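Side-chain contacts in probable leucine/isoleucine/valine-binding protein (Rhodopirellula baltica, PDB 4KV7), which probably binds branched-chain amino acids such as leucine, isoleucine or valine between two lobes, as a periplasmic binding protein of the leucine-binding family: residues N36-I41 and L61-D66; R72-M77 and I102-Q107; G91-P96 and V248-A253; T97-I102 and A119-K124; F130-R135 and L347-N352. The protein carries 1 engineered substitution. One frame throughout, in Å; residues are numbered along the deposited sequence.

Contact 1: N36-I41 and L61-D66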
# COMPACT_ATOMS: atom_id res chain seq x y z
N ASN A 36 4.66 1.98 9.86
CA ASN A 36 3.80 3.12 9.59
C ASN A 36 2.35 2.78 9.31
O ASN A 36 1.47 3.55 9.70
CB ASN A 36 4.44 4.03 8.55
CG ASN A 36 5.61 4.79 9.12
OD1 ASN A 36 5.43 5.71 9.92
ND2 ASN A 36 6.82 4.36 8.79
N MSE A 37 2.09 1.62 8.72
CA MSE A 37 0.72 1.15 8.61
C MSE A 37 0.13 0.95 10.01
O MSE A 37 -1.00 1.36 10.28
CB MSE A 37 0.64 -0.17 7.85
CG MSE A 37 0.50 -0.05 6.34
SE MSE A 37 -1.10 0.93 5.78
CE MSE A 37 -2.47 -0.39 6.11
N ARG A 38 0.90 0.32 10.89
CA ARG A 38 0.47 0.11 12.26
C ARG A 38 0.20 1.44 12.96
O ARG A 38 -0.84 1.59 13.61
CB ARG A 38 1.51 -0.71 13.02
CG ARG A 38 1.20 -0.84 14.51
CD ARG A 38 2.16 -1.82 15.18
NE ARG A 38 1.94 -1.97 16.61
CZ ARG A 38 2.44 -1.15 17.52
NH1 ARG A 38 3.17 -0.10 17.17
NH2 ARG A 38 2.20 -1.36 18.81
N HIS A 39 1.10 2.41 12.83
CA HIS A 39 0.86 3.71 13.45
C HIS A 39 -0.42 4.37 12.95
O HIS A 39 -1.15 4.99 13.73
CB HIS A 39 2.04 4.65 13.24
CG HIS A 39 3.22 4.35 14.11
ND1 HIS A 39 3.10 4.02 15.44
CD2 HIS A 39 4.55 4.36 13.84
CE1 HIS A 39 4.31 3.82 15.95
NE2 HIS A 39 5.20 4.03 15.00
N GLY A 40 -0.68 4.29 11.65
CA GLY A 40 -1.89 4.90 11.10
C GLY A 40 -3.15 4.29 11.67
O GLY A 40 -4.09 5.00 12.05
N ILE A 41 -3.18 2.96 11.74
CA ILE A 41 -4.31 2.26 12.34
C ILE A 41 -4.46 2.65 13.81
O ILE A 41 -5.56 2.94 14.29
CB ILE A 41 -4.14 0.72 12.21
CG1 ILE A 41 -4.30 0.29 10.75
CG2 ILE A 41 -5.12 -0.02 13.12
CD1 ILE A 41 -5.73 0.18 10.32
N LEU A 61 -5.30 -3.73 18.85
CA LEU A 61 -4.62 -4.29 17.70
C LEU A 61 -3.53 -5.25 18.17
O LEU A 61 -2.66 -4.87 18.96
CB LEU A 61 -3.97 -3.19 16.87
CG LEU A 61 -3.26 -3.66 15.60
CD1 LEU A 61 -4.25 -4.14 14.55
CD2 LEU A 61 -2.39 -2.54 15.02
N ILE A 62 -3.61 -6.50 17.71
CA ILE A 62 -2.56 -7.48 17.97
C ILE A 62 -1.72 -7.55 16.70
O ILE A 62 -2.16 -8.08 15.67
CB ILE A 62 -3.15 -8.85 18.31
CG1 ILE A 62 -4.07 -8.72 19.52
CG2 ILE A 62 -2.04 -9.87 18.55
CD1 ILE A 62 -4.85 -9.98 19.86
N ALA A 63 -0.53 -6.95 16.75
CA ALA A 63 0.33 -6.82 15.58
C ALA A 63 1.56 -7.70 15.74
O ALA A 63 2.35 -7.51 16.66
CB ALA A 63 0.73 -5.37 15.38
N LEU A 64 1.70 -8.66 14.83
CA LEU A 64 2.79 -9.62 14.86
C LEU A 64 3.73 -9.32 13.69
O LEU A 64 3.28 -9.00 12.59
CB LEU A 64 2.24 -11.04 14.74
CG LEU A 64 1.19 -11.43 15.79
CD1 LEU A 64 0.75 -12.88 15.63
CD2 LEU A 64 1.68 -11.17 17.21
N ASP A 65 5.02 -9.44 13.95
CA ASP A 65 6.06 -9.18 12.95
C ASP A 65 6.27 -10.41 12.07
O ASP A 65 6.48 -11.50 12.58
CB ASP A 65 7.36 -8.84 13.69
CG ASP A 65 8.49 -8.40 12.76
OD1 ASP A 65 8.27 -8.05 11.59
OD2 ASP A 65 9.64 -8.39 13.27
N ASP A 66 6.22 -10.21 10.76
CA ASP A 66 6.66 -11.25 9.83
C ASP A 66 7.85 -10.85 8.97
O ASP A 66 8.28 -11.63 8.12
CB ASP A 66 5.52 -11.83 8.96
CG ASP A 66 4.85 -10.80 8.08
OD1 ASP A 66 5.46 -9.76 7.73
OD2 ASP A 66 3.68 -11.06 7.70
O HOH W 1 -0.23 -3.21 18.13

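Contact 2: R72-M77 and I102-Q107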
# COMPACT_ATOMS: atom_id res chain seq x y z
N ARG A 72 7.04 -16.44 7.86
CA ARG A 72 6.61 -15.96 9.16
C ARG A 72 5.14 -15.57 9.18
O ARG A 72 4.49 -15.65 10.22
CB ARG A 72 7.50 -14.81 9.64
CG ARG A 72 8.93 -15.27 9.88
CD ARG A 72 9.90 -14.11 9.96
NE ARG A 72 9.66 -13.26 11.12
CZ ARG A 72 10.34 -12.14 11.37
NH1 ARG A 72 11.29 -11.74 10.54
NH2 ARG A 72 10.05 -11.42 12.45
N THR A 73 4.62 -15.15 8.03
CA THR A 73 3.21 -14.79 7.92
C THR A 73 2.31 -15.95 8.30
O THR A 73 1.32 -15.76 9.00
CB THR A 73 2.86 -14.34 6.49
OG1 THR A 73 3.77 -13.31 6.08
CG2 THR A 73 1.43 -13.82 6.41
N ALA A 74 2.62 -17.15 7.83
CA ALA A 74 1.74 -18.29 8.07
C ALA A 74 1.51 -18.58 9.56
O ALA A 74 0.36 -18.59 10.00
CB ALA A 74 2.21 -19.53 7.30
N PRO A 75 2.58 -18.79 10.35
CA PRO A 75 2.28 -19.05 11.77
C PRO A 75 1.63 -17.84 12.47
O PRO A 75 0.81 -18.04 13.36
CB PRO A 75 3.65 -19.38 12.38
CG PRO A 75 4.65 -18.84 11.41
CD PRO A 75 4.02 -18.92 10.06
N ASN A 76 1.98 -16.62 12.06
CA ASN A 76 1.34 -15.45 12.65
C ASN A 76 -0.17 -15.48 12.41
O ASN A 76 -0.96 -15.20 13.30
CB ASN A 76 1.90 -14.16 12.05
CG ASN A 76 3.29 -13.82 12.56
OD1 ASN A 76 3.83 -14.49 13.41
ND2 ASN A 76 3.85 -12.74 12.03
N MSE A 77 -0.56 -15.81 11.18
CA MSE A 77 -1.97 -15.82 10.81
C MSE A 77 -2.73 -16.92 11.55
O MSE A 77 -3.88 -16.73 11.94
CB MSE A 77 -2.14 -15.97 9.30
CG MSE A 77 -1.74 -14.71 8.53
SE MSE A 77 -2.95 -13.20 8.82
CE MSE A 77 -4.58 -14.10 8.17
N ILE A 102 -4.06 -15.19 2.99
CA ILE A 102 -5.45 -15.23 2.58
C ILE A 102 -6.16 -16.58 2.76
O ILE A 102 -7.29 -16.60 3.26
CB ILE A 102 -5.63 -14.63 1.17
CG1 ILE A 102 -5.46 -13.11 1.25
CG2 ILE A 102 -6.99 -14.98 0.60
CD1 ILE A 102 -5.27 -12.43 -0.09
N PRO A 103 -5.52 -17.70 2.38
CA PRO A 103 -6.23 -18.97 2.60
C PRO A 103 -6.55 -19.23 4.08
O PRO A 103 -7.55 -19.88 4.38
CB PRO A 103 -5.24 -20.02 2.09
CG PRO A 103 -4.43 -19.28 1.07
CD PRO A 103 -4.29 -17.89 1.59
N ILE A 104 -5.72 -18.72 4.98
CA ILE A 104 -5.95 -18.90 6.40
C ILE A 104 -7.13 -18.03 6.86
O ILE A 104 -7.99 -18.48 7.61
CB ILE A 104 -4.67 -18.61 7.21
CG1 ILE A 104 -3.56 -19.57 6.77
CG2 ILE A 104 -4.93 -18.74 8.70
CD1 ILE A 104 -2.16 -19.20 7.24
N ALA A 105 -7.19 -16.80 6.37
CA ALA A 105 -8.33 -15.93 6.63
C ALA A 105 -9.61 -16.55 6.08
O ALA A 105 -10.64 -16.57 6.75
CB ALA A 105 -8.10 -14.54 6.06
N GLN A 106 -9.55 -17.06 4.85
CA GLN A 106 -10.72 -17.67 4.23
C GLN A 106 -11.24 -18.88 5.00
O GLN A 106 -12.44 -19.00 5.24
CB GLN A 106 -10.41 -18.07 2.79
CG GLN A 106 -10.26 -16.88 1.87
CD GLN A 106 -9.76 -17.28 0.50
OE1 GLN A 106 -9.17 -18.34 0.33
NE2 GLN A 106 -10.00 -16.44 -0.48
N GLN A 107 -10.33 -19.77 5.39
CA GLN A 107 -10.76 -20.99 6.07
C GLN A 107 -11.34 -20.72 7.45
O GLN A 107 -12.17 -21.48 7.94
CB GLN A 107 -9.67 -22.06 6.09
CG GLN A 107 -8.38 -21.72 6.81
CD GLN A 107 -7.21 -22.54 6.29
OE1 GLN A 107 -7.24 -23.04 5.17
NE2 GLN A 107 -6.17 -22.68 7.11

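Contact 3: G91-P96 and V248-A253. With FMT (formic acid), chain B.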
# COMPACT_ATOMS: atom_id res chain seq x y z
N GLY A 91 -4.75 -4.42 7.39
CA GLY A 91 -3.58 -3.67 6.99
C GLY A 91 -2.28 -4.40 6.75
O GLY A 91 -1.24 -3.74 6.67
N ASN A 92 -2.30 -5.73 6.64
CA ASN A 92 -1.05 -6.47 6.45
C ASN A 92 -0.28 -5.96 5.24
O ASN A 92 -0.87 -5.75 4.18
CB ASN A 92 -1.33 -7.94 6.16
CG ASN A 92 -1.76 -8.74 7.37
OD1 ASN A 92 -2.07 -8.21 8.45
ND2 ASN A 92 -1.78 -10.06 7.19
N VAL A 93 1.02 -5.80 5.36
CA VAL A 93 1.87 -5.41 4.24
C VAL A 93 2.24 -6.59 3.34
O VAL A 93 2.77 -7.60 3.82
CB VAL A 93 3.17 -4.75 4.77
CG1 VAL A 93 4.26 -4.69 3.71
CG2 VAL A 93 2.86 -3.37 5.31
N GLY A 94 1.98 -6.45 2.04
CA GLY A 94 2.67 -7.24 1.04
C GLY A 94 1.88 -8.26 0.25
O GLY A 94 0.84 -8.76 0.69
N THR A 95 2.40 -8.57 -0.93
CA THR A 95 1.77 -9.51 -1.85
C THR A 95 2.12 -10.98 -1.59
O THR A 95 1.22 -11.79 -1.38
CB THR A 95 2.06 -9.10 -3.32
OG1 THR A 95 1.48 -7.81 -3.57
CG2 THR A 95 1.50 -10.12 -4.29
N PRO A 96 3.42 -11.34 -1.57
CA PRO A 96 3.69 -12.75 -1.27
C PRO A 96 3.21 -13.15 0.14
O PRO A 96 2.80 -14.29 0.35
CB PRO A 96 5.22 -12.86 -1.39
CG PRO A 96 5.72 -11.43 -1.29
CD PRO A 96 4.66 -10.61 -1.92
N VAL A 248 6.03 2.81 -7.63
CA VAL A 248 4.66 2.52 -7.21
C VAL A 248 4.50 2.82 -5.72
O VAL A 248 5.48 3.01 -4.98
CB VAL A 248 4.21 1.07 -7.53
CG1 VAL A 248 4.27 0.81 -9.04
CG2 VAL A 248 5.02 0.05 -6.76
N SER A 249 3.25 2.81 -5.28
CA SER A 249 2.90 3.16 -3.91
C SER A 249 3.69 2.39 -2.85
O SER A 249 4.14 2.97 -1.85
CB SER A 249 1.41 2.90 -3.71
OG SER A 249 1.13 1.55 -4.00
N PHE A 250 3.83 1.09 -3.06
CA PHE A 250 4.39 0.18 -2.09
C PHE A 250 5.87 0.45 -1.82
O PHE A 250 6.37 0.05 -0.78
CB PHE A 250 4.21 -1.26 -2.60
CG PHE A 250 4.54 -2.34 -1.59
CD1 PHE A 250 5.83 -2.84 -1.47
CD2 PHE A 250 3.54 -2.87 -0.79
CE1 PHE A 250 6.12 -3.83 -0.55
CE2 PHE A 250 3.83 -3.85 0.14
CZ PHE A 250 5.13 -4.33 0.26
N VAL A 251 6.58 1.10 -2.74
CA VAL A 251 7.99 1.40 -2.53
C VAL A 251 8.21 2.13 -1.21
O VAL A 251 9.16 1.85 -0.50
CB VAL A 251 8.56 2.23 -3.71
CG1 VAL A 251 9.99 2.69 -3.42
CG2 VAL A 251 8.51 1.43 -4.99
N GLY A 252 7.31 3.06 -0.90
CA GLY A 252 7.45 3.91 0.27
C GLY A 252 8.19 5.18 -0.08
O GLY A 252 9.41 5.28 0.10
N ALA A 253 7.46 6.14 -0.64
CA ALA A 253 8.08 7.35 -1.20
C ALA A 253 8.76 8.18 -0.13
O ALA A 253 9.77 8.83 -0.41
CB ALA A 253 7.05 8.17 -1.95
C FMT B . 4.01 -5.91 -2.32
O1 FMT B . 2.86 -5.78 -2.74
O2 FMT B . 4.48 -6.95 -1.83

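Contact 4: T97-I102 and A119-K124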
# COMPACT_ATOMS: atom_id res chain seq x y z
N THR A 97 3.25 -12.21 1.07
CA THR A 97 2.70 -12.43 2.40
C THR A 97 1.18 -12.61 2.34
O THR A 97 0.65 -13.58 2.91
CB THR A 97 3.08 -11.28 3.32
OG1 THR A 97 2.76 -10.07 2.63
CG2 THR A 97 4.57 -11.30 3.66
N ALA A 98 0.46 -11.73 1.65
CA ALA A 98 -0.99 -11.88 1.50
C ALA A 98 -1.36 -13.21 0.86
O ALA A 98 -2.35 -13.84 1.23
CB ALA A 98 -1.59 -10.73 0.71
N ILE A 99 -0.59 -13.65 -0.12
CA ILE A 99 -0.91 -14.88 -0.81
C ILE A 99 -0.85 -16.08 0.15
O ILE A 99 -1.66 -17.01 0.06
CB ILE A 99 -0.04 -15.04 -2.07
CG1 ILE A 99 -0.53 -14.05 -3.14
CG2 ILE A 99 -0.07 -16.46 -2.59
CD1 ILE A 99 0.43 -13.85 -4.30
N THR A 100 0.08 -16.03 1.10
CA THR A 100 0.13 -17.01 2.19
C THR A 100 -0.99 -16.80 3.22
O THR A 100 -1.58 -17.77 3.73
CB THR A 100 1.51 -16.94 2.87
OG1 THR A 100 2.51 -17.31 1.92
CG2 THR A 100 1.58 -17.84 4.10
N ALA A 101 -1.30 -15.55 3.53
CA ALA A 101 -2.24 -15.24 4.60
C ALA A 101 -3.69 -15.51 4.23
O ALA A 101 -4.48 -15.96 5.06
CB ALA A 101 -2.08 -13.80 5.00
N ILE A 102 -4.06 -15.19 2.99
CA ILE A 102 -5.45 -15.23 2.58
C ILE A 102 -6.16 -16.58 2.76
O ILE A 102 -7.29 -16.60 3.26
CB ILE A 102 -5.63 -14.63 1.17
CG1 ILE A 102 -5.46 -13.11 1.25
CG2 ILE A 102 -6.99 -14.98 0.60
CD1 ILE A 102 -5.27 -12.43 -0.09
N ALA A 119 -2.03 -5.96 -5.24
CA ALA A 119 -1.94 -7.11 -6.12
C ALA A 119 -3.30 -7.56 -6.64
O ALA A 119 -4.31 -7.54 -5.93
CB ALA A 119 -1.26 -8.26 -5.41
N SER A 120 -3.28 -8.03 -7.87
CA SER A 120 -4.50 -8.52 -8.48
C SER A 120 -5.03 -9.76 -7.76
O SER A 120 -6.23 -10.03 -7.83
CB SER A 120 -4.26 -8.80 -9.96
OG SER A 120 -3.34 -9.85 -10.16
N ALA A 121 -4.17 -10.50 -7.07
CA ALA A 121 -4.61 -11.69 -6.34
C ALA A 121 -5.67 -11.37 -5.28
O ALA A 121 -6.50 -12.23 -4.96
CB ALA A 121 -3.42 -12.40 -5.69
N LEU A 122 -5.66 -10.15 -4.76
CA LEU A 122 -6.64 -9.74 -3.76
C LEU A 122 -7.92 -9.20 -4.40
O LEU A 122 -8.85 -8.81 -3.68
CB LEU A 122 -6.06 -8.66 -2.85
CG LEU A 122 -5.00 -9.13 -1.85
CD1 LEU A 122 -3.61 -9.24 -2.47
CD2 LEU A 122 -4.95 -8.18 -0.69
N ARG A 123 -7.97 -9.18 -5.73
CA ARG A 123 -8.96 -8.40 -6.46
C ARG A 123 -9.69 -9.22 -7.52
O ARG A 123 -10.30 -8.66 -8.42
CB ARG A 123 -8.27 -7.18 -7.08
CG ARG A 123 -7.83 -6.17 -6.05
CD ARG A 123 -6.77 -5.19 -6.55
NE ARG A 123 -6.62 -4.14 -5.57
CZ ARG A 123 -5.90 -4.24 -4.45
NH1 ARG A 123 -5.16 -5.32 -4.20
NH2 ARG A 123 -5.91 -3.23 -3.59
N LYS A 124 -9.62 -10.54 -7.40
CA LYS A 124 -10.34 -11.41 -8.31
C LYS A 124 -11.85 -11.30 -8.08
O LYS A 124 -12.50 -10.38 -8.58
CB LYS A 124 -9.90 -12.86 -8.12
CG LYS A 124 -8.42 -13.09 -8.35
CD LYS A 124 -8.02 -14.51 -7.93

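Contact 5: F130-R135 and L347-N352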
# COMPACT_ATOMS: atom_id res chain seq x y z
N PHE A 130 -13.61 -12.99 1.53
CA PHE A 130 -13.29 -12.30 2.78
C PHE A 130 -12.26 -11.20 2.62
O PHE A 130 -11.94 -10.50 3.58
CB PHE A 130 -12.86 -13.29 3.85
CG PHE A 130 -13.98 -14.13 4.34
CD1 PHE A 130 -14.87 -13.61 5.27
CD2 PHE A 130 -14.18 -15.41 3.87
CE1 PHE A 130 -15.94 -14.35 5.72
CE2 PHE A 130 -15.24 -16.17 4.32
CZ PHE A 130 -16.12 -15.63 5.24
N VAL A 131 -11.77 -11.02 1.41
CA VAL A 131 -10.76 -10.00 1.14
C VAL A 131 -11.43 -8.72 0.65
O VAL A 131 -12.04 -8.69 -0.44
CB VAL A 131 -9.72 -10.49 0.12
CG1 VAL A 131 -8.69 -9.41 -0.14
CG2 VAL A 131 -9.05 -11.76 0.61
N ILE A 132 -11.33 -7.66 1.45
CA ILE A 132 -11.97 -6.39 1.16
C ILE A 132 -10.91 -5.31 1.22
O ILE A 132 -10.17 -5.20 2.19
CB ILE A 132 -13.11 -6.09 2.15
CG1 ILE A 132 -14.16 -7.21 2.06
CG2 ILE A 132 -13.74 -4.74 1.85
CD1 ILE A 132 -15.37 -6.99 2.94
N ASN A 133 -10.82 -4.53 0.14
CA ASN A 133 -9.72 -3.60 -0.07
C ASN A 133 -10.17 -2.15 -0.05
O ASN A 133 -11.27 -1.83 -0.49
CB ASN A 133 -9.07 -3.88 -1.42
CG ASN A 133 -8.63 -5.32 -1.56
OD1 ASN A 133 -7.76 -5.78 -0.82
ND2 ASN A 133 -9.23 -6.05 -2.50
N TYR A 134 -9.30 -1.28 0.46
CA TYR A 134 -9.44 0.16 0.28
C TYR A 134 -8.80 0.63 -1.03
O TYR A 134 -9.44 1.30 -1.84
CB TYR A 134 -8.85 0.96 1.48
CG TYR A 134 -8.46 2.35 1.03
CD1 TYR A 134 -9.44 3.28 0.70
CD2 TYR A 134 -7.13 2.71 0.86
CE1 TYR A 134 -9.10 4.54 0.21
CE2 TYR A 134 -6.78 3.95 0.37
CZ TYR A 134 -7.77 4.87 0.04
OH TYR A 134 -7.46 6.12 -0.46
N ARG A 135 -7.53 0.30 -1.22
CA ARG A 135 -6.68 1.00 -2.19
C ARG A 135 -6.83 0.54 -3.62
O ARG A 135 -7.16 -0.61 -3.91
CB ARG A 135 -5.21 0.88 -1.78
CG ARG A 135 -4.72 -0.56 -1.63
CD ARG A 135 -3.28 -0.76 -2.09
NE ARG A 135 -2.32 -0.06 -1.24
CZ ARG A 135 -1.04 0.13 -1.54
NH1 ARG A 135 -0.28 0.81 -0.70
NH2 ARG A 135 -0.54 -0.34 -2.67
N LEU A 347 -16.19 6.70 -1.96
CA LEU A 347 -15.72 5.32 -1.96
C LEU A 347 -16.93 4.42 -2.15
O LEU A 347 -18.05 4.82 -1.84
CB LEU A 347 -15.04 5.01 -0.62
CG LEU A 347 -13.83 5.88 -0.30
CD1 LEU A 347 -13.25 5.46 1.04
CD2 LEU A 347 -12.78 5.75 -1.38
N THR A 348 -16.71 3.21 -2.66
CA THR A 348 -17.81 2.28 -2.88
C THR A 348 -17.40 0.87 -2.48
O THR A 348 -16.38 0.35 -2.94
CB THR A 348 -18.23 2.26 -4.36
OG1 THR A 348 -17.07 2.07 -5.19
CG2 THR A 348 -18.90 3.56 -4.75
N LEU A 349 -18.21 0.27 -1.61
CA LEU A 349 -18.04 -1.13 -1.25
C LEU A 349 -19.39 -1.81 -1.28
O LEU A 349 -20.41 -1.16 -1.06
CB LEU A 349 -17.42 -1.27 0.14
CG LEU A 349 -15.93 -0.93 0.24
CD1 LEU A 349 -15.47 -0.92 1.69
CD2 LEU A 349 -15.08 -1.91 -0.58
N GLY A 350 -19.42 -3.10 -1.56
CA GLY A 350 -20.66 -3.84 -1.57
C GLY A 350 -20.39 -5.33 -1.71
O GLY A 350 -19.24 -5.73 -1.81
N PRO A 351 -21.46 -6.14 -1.72
CA PRO A 351 -21.35 -7.60 -1.87
C PRO A 351 -20.51 -8.02 -3.08
O PRO A 351 -19.81 -9.03 -3.02
CB PRO A 351 -22.80 -8.03 -2.07
CG PRO A 351 -23.59 -7.01 -1.33
CD PRO A 351 -22.85 -5.71 -1.51
N ASN A 352 -20.57 -7.23 -4.15
CA ASN A 352 -19.85 -7.53 -5.38
C ASN A 352 -18.82 -6.46 -5.73
O ASN A 352 -18.39 -6.35 -6.89
CB ASN A 352 -20.84 -7.65 -6.54
CG ASN A 352 -22.02 -8.53 -6.20
OD1 ASN A 352 -21.88 -9.72 -5.98
ND2 ASN A 352 -23.21 -7.93 -6.16

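Contact 1: N36-I41 and L61-D66
Arg38 faces Ala63, and Ile41 faces Leu61, where helix 36-41 runs back over strand 61-65 at 177°, almost exactly antiparallel, with the two axes 10.7 Å apart. This is the return half of a beta-alpha-beta crossover: strand 16-24 leads into helix 31-50, which lies against the sheet and delivers the chain to the parallel strand 57-65. Arg38 does most of the bridging from the helix. Its CG is swung away from the backbone N (chi1 173°) and the chain stays extended as far as NE, which carries its aliphatic part over to the strand. CG then meets Leu61 CD2 at 4.0 Å, and the methyl of Ala63 sits at the edge of the guanidinium, near its plane. Leu61 CD2 also receives Ile41 CG2, 4.2 Å away, the two side chains crossing at about a right angle. Met22 of strand 16-24 touches Arg38, Ile41 and Leu61, while Ile41 also touches Val309 of helix 301-319. The polar end of the arginine is tied to the strand through a water, which accepts from Arg38 NE at 2.9 Å and donates to Leu61 O at 3.1 Å.

Contact 2: R72-M77 and I102-Q107
Two neighbouring helices on one side of the first lobe, 70-81 and 95-107, meet here in a nearly parallel pair: segments 72-77 and 102-107 cross at -17° with their axes 9.9 Å apart. Ile104 reaches over to the first helix. Its CG1 branch carries CD1 between Ala74 and Met77, where the methyl lies 3.8 Å from Met77 CB, 4.4 Å from Ala74 CB and 3.8 Å from the backbone Ala74 O, while CG2, the other branch, touches Met77 CB at 4.0 Å. Met77, a selenomethionine, answers from its own side. Bends at chi2 (-69°) and chi3 (-59°) fold the chain so that CE finishes against Ala105 CB, 4.1 Å away. The same residue also packs on Ala101 and on Asn92, and Ala105 leans on Phe112 of strand 112-113, so the seam continues to the sheet at Phe112. Cutting Ile104 back to an alanine would probably open a gap beside Ala74 and leave Met77 CB without either methyl against it. Across the seam the side chains meet one another through carbon alone, so the two helices are held here by fit of shape and the burial of apolar surface.

Contact 3: G91-P96 and V248-A253
The ring of Phe250 carries a formic acid molecule on one face, its carbon 3.1 Å above the ring plane and over the centre, while Val93 and Gly94 come in obliquely from the opposite segment. Val93 CG1 lies 3.6 Å from Phe250 CZ, and Gly94 CA approaches Phe250 CE2 at 3.7 Å. The phenylalanine gets there because its CG points away from the backbone N (chi1 -170°), sending the ring out of the 248-253 turn toward the other chain segment. The rings of Tyr168, Phe116 and Tyr68 gather round it as well. The formic acid, probably from the crystallisation liquor, is gripped from the other side: Thr95 N donates to its O2 at 2.8 Å with an angle of 163°, and Thr95 OG1 donates to O1 at 2.6 Å. Tyr138 OH and Tyr68 OH add further hydrogen bonds. The site lies near the centre of the chain, in the cleft between the two lobes of this periplasmic-binding-protein fold; segment 91-96 follows a strand of the first lobe, and 248-253 follows strand 244-247 of the second. As in amino-acid-binding relatives, the small molecule probably marks where a ligand's carboxylate would sit, at the start of helix 95-107. Gly94 is the N-cap of that helix, and its backbone angles would jam a side chain against the carbonyl before it. Replacing Phe250 by an alanine would probably strip the formic acid of the aromatic face against it and leave Val93 CG1 facing a gap across the cleft.

Contact 4: T97-I102 and A119-K124
Leu122 and Ile102 are set obliquely to one another, with the CD1 end of the isoleucine pushed against the branch point of the leucine, Ile102 CD1 to Leu122 CG being 3.7 Å. This is the face of Ile102 turned from helix 70-81. Leu122 starts off to one side of the helix, but with chi1 at -72° its CG lies beside its own backbone N and the branched end bends in, where CD1 also meets Ala98 CB at 4.1 Å. One turn of helix thus presents Ala98 and Ile102 together to a single leucine. Farther out, Ile99 lays CG1 alongside the methyl of Ala121, 4.2 Å away, at the solvent edge of the patch. The short 3-10 segment that offers Ala121 and Leu122 is braced from behind by Arg123, whose NH1 donates to Ala119 O at 2.9 Å. That oxygen lies in the guanidinium plane and takes Leu122 N as well, the two donors arriving from opposite faces of the carbonyl. The segment 119-124 thereby covers helix 95-107 in the first lobe, with helix 70-81 touching that same helix through Thr97, Thr100 and Ala101, strand 112-113 meeting Ile102 through Phe112, and helix 167-183 of the other lobe reaching Ile99 through Ser167.

Contact 5: F130-R135 and L347-N352
Ile132 and Leu349 make the main apolar contact, their side chains crossing at a slant with Ile132 CG2 at 4.0 Å from Leu349 CD2 and 4.2 Å from Leu349 CD1, so the fork of the leucine straddles one methyl. Leu349 sets out from its backbone toward 130-135, and chi1 at -74° spreads its two methyls about Ile132 CG2. A second apolar pair lies two residues on in the first segment and two back in the other: Leu347 CD2 comes to the edge of the Tyr134 ring, near its plane, 4.2 Å from Tyr134 CE1. Tyr134 leaves its backbone off to one side, and with chi1 at 155° the ring is carried round until its edge meets the leucine. One contact pairs a methyl with a polar atom, Leu349 CD2 lying 3.8 Å from the backbone oxygen of Asn133; this is van der Waals packing against a carbonyl.

The polar groups of the first segment look to other parts of the chain. Tyr134 OH is hydrogen-bonded to Val272 O, which fixes the far end of the ring, and Asn133 ND2 donates to Leu122 O. Arg135 turns away to a salt bridge with Glu305 and a cation-pi contact with Phe116. Across the contact itself, then, the side chains meet through carbon alone.

Strand 131-132 is an outermost strand of the first lobe's small parallel sheet, bonded to strand 112-113, and the 347-349 strand lies over its side chains; helix 301-319 packs on both Tyr134 and Leu347 through Ile312, while Leu333 of helix 326-335 covers Ile132.

Contacts 2, 3, 4 and 5 are largely buried, whereas contact 1 is partly open. Helix 95-107 runs through three of them: its start faces the formic acid in contact 3, its middle takes the 119-124 segment in contact 4, and its end meets helix 70-81 in contact 2; Ile102 falls in both of the last two ranges, though it does its touching in contact 4. Contact 1 reaches contact 2 by polar bonds from Asp65 and Asp66 to Asn76 and Thr73, and contacts 4 and 5 are stitched by Leu122 O to Asn133 and by Arg123 to Arg135 O. Aliphatic packing dominates contacts 2, 4 and 5; contact 1 adds an arginine and a water; contact 3, nearest the centre, alone sets an aromatic face against a bound small molecule.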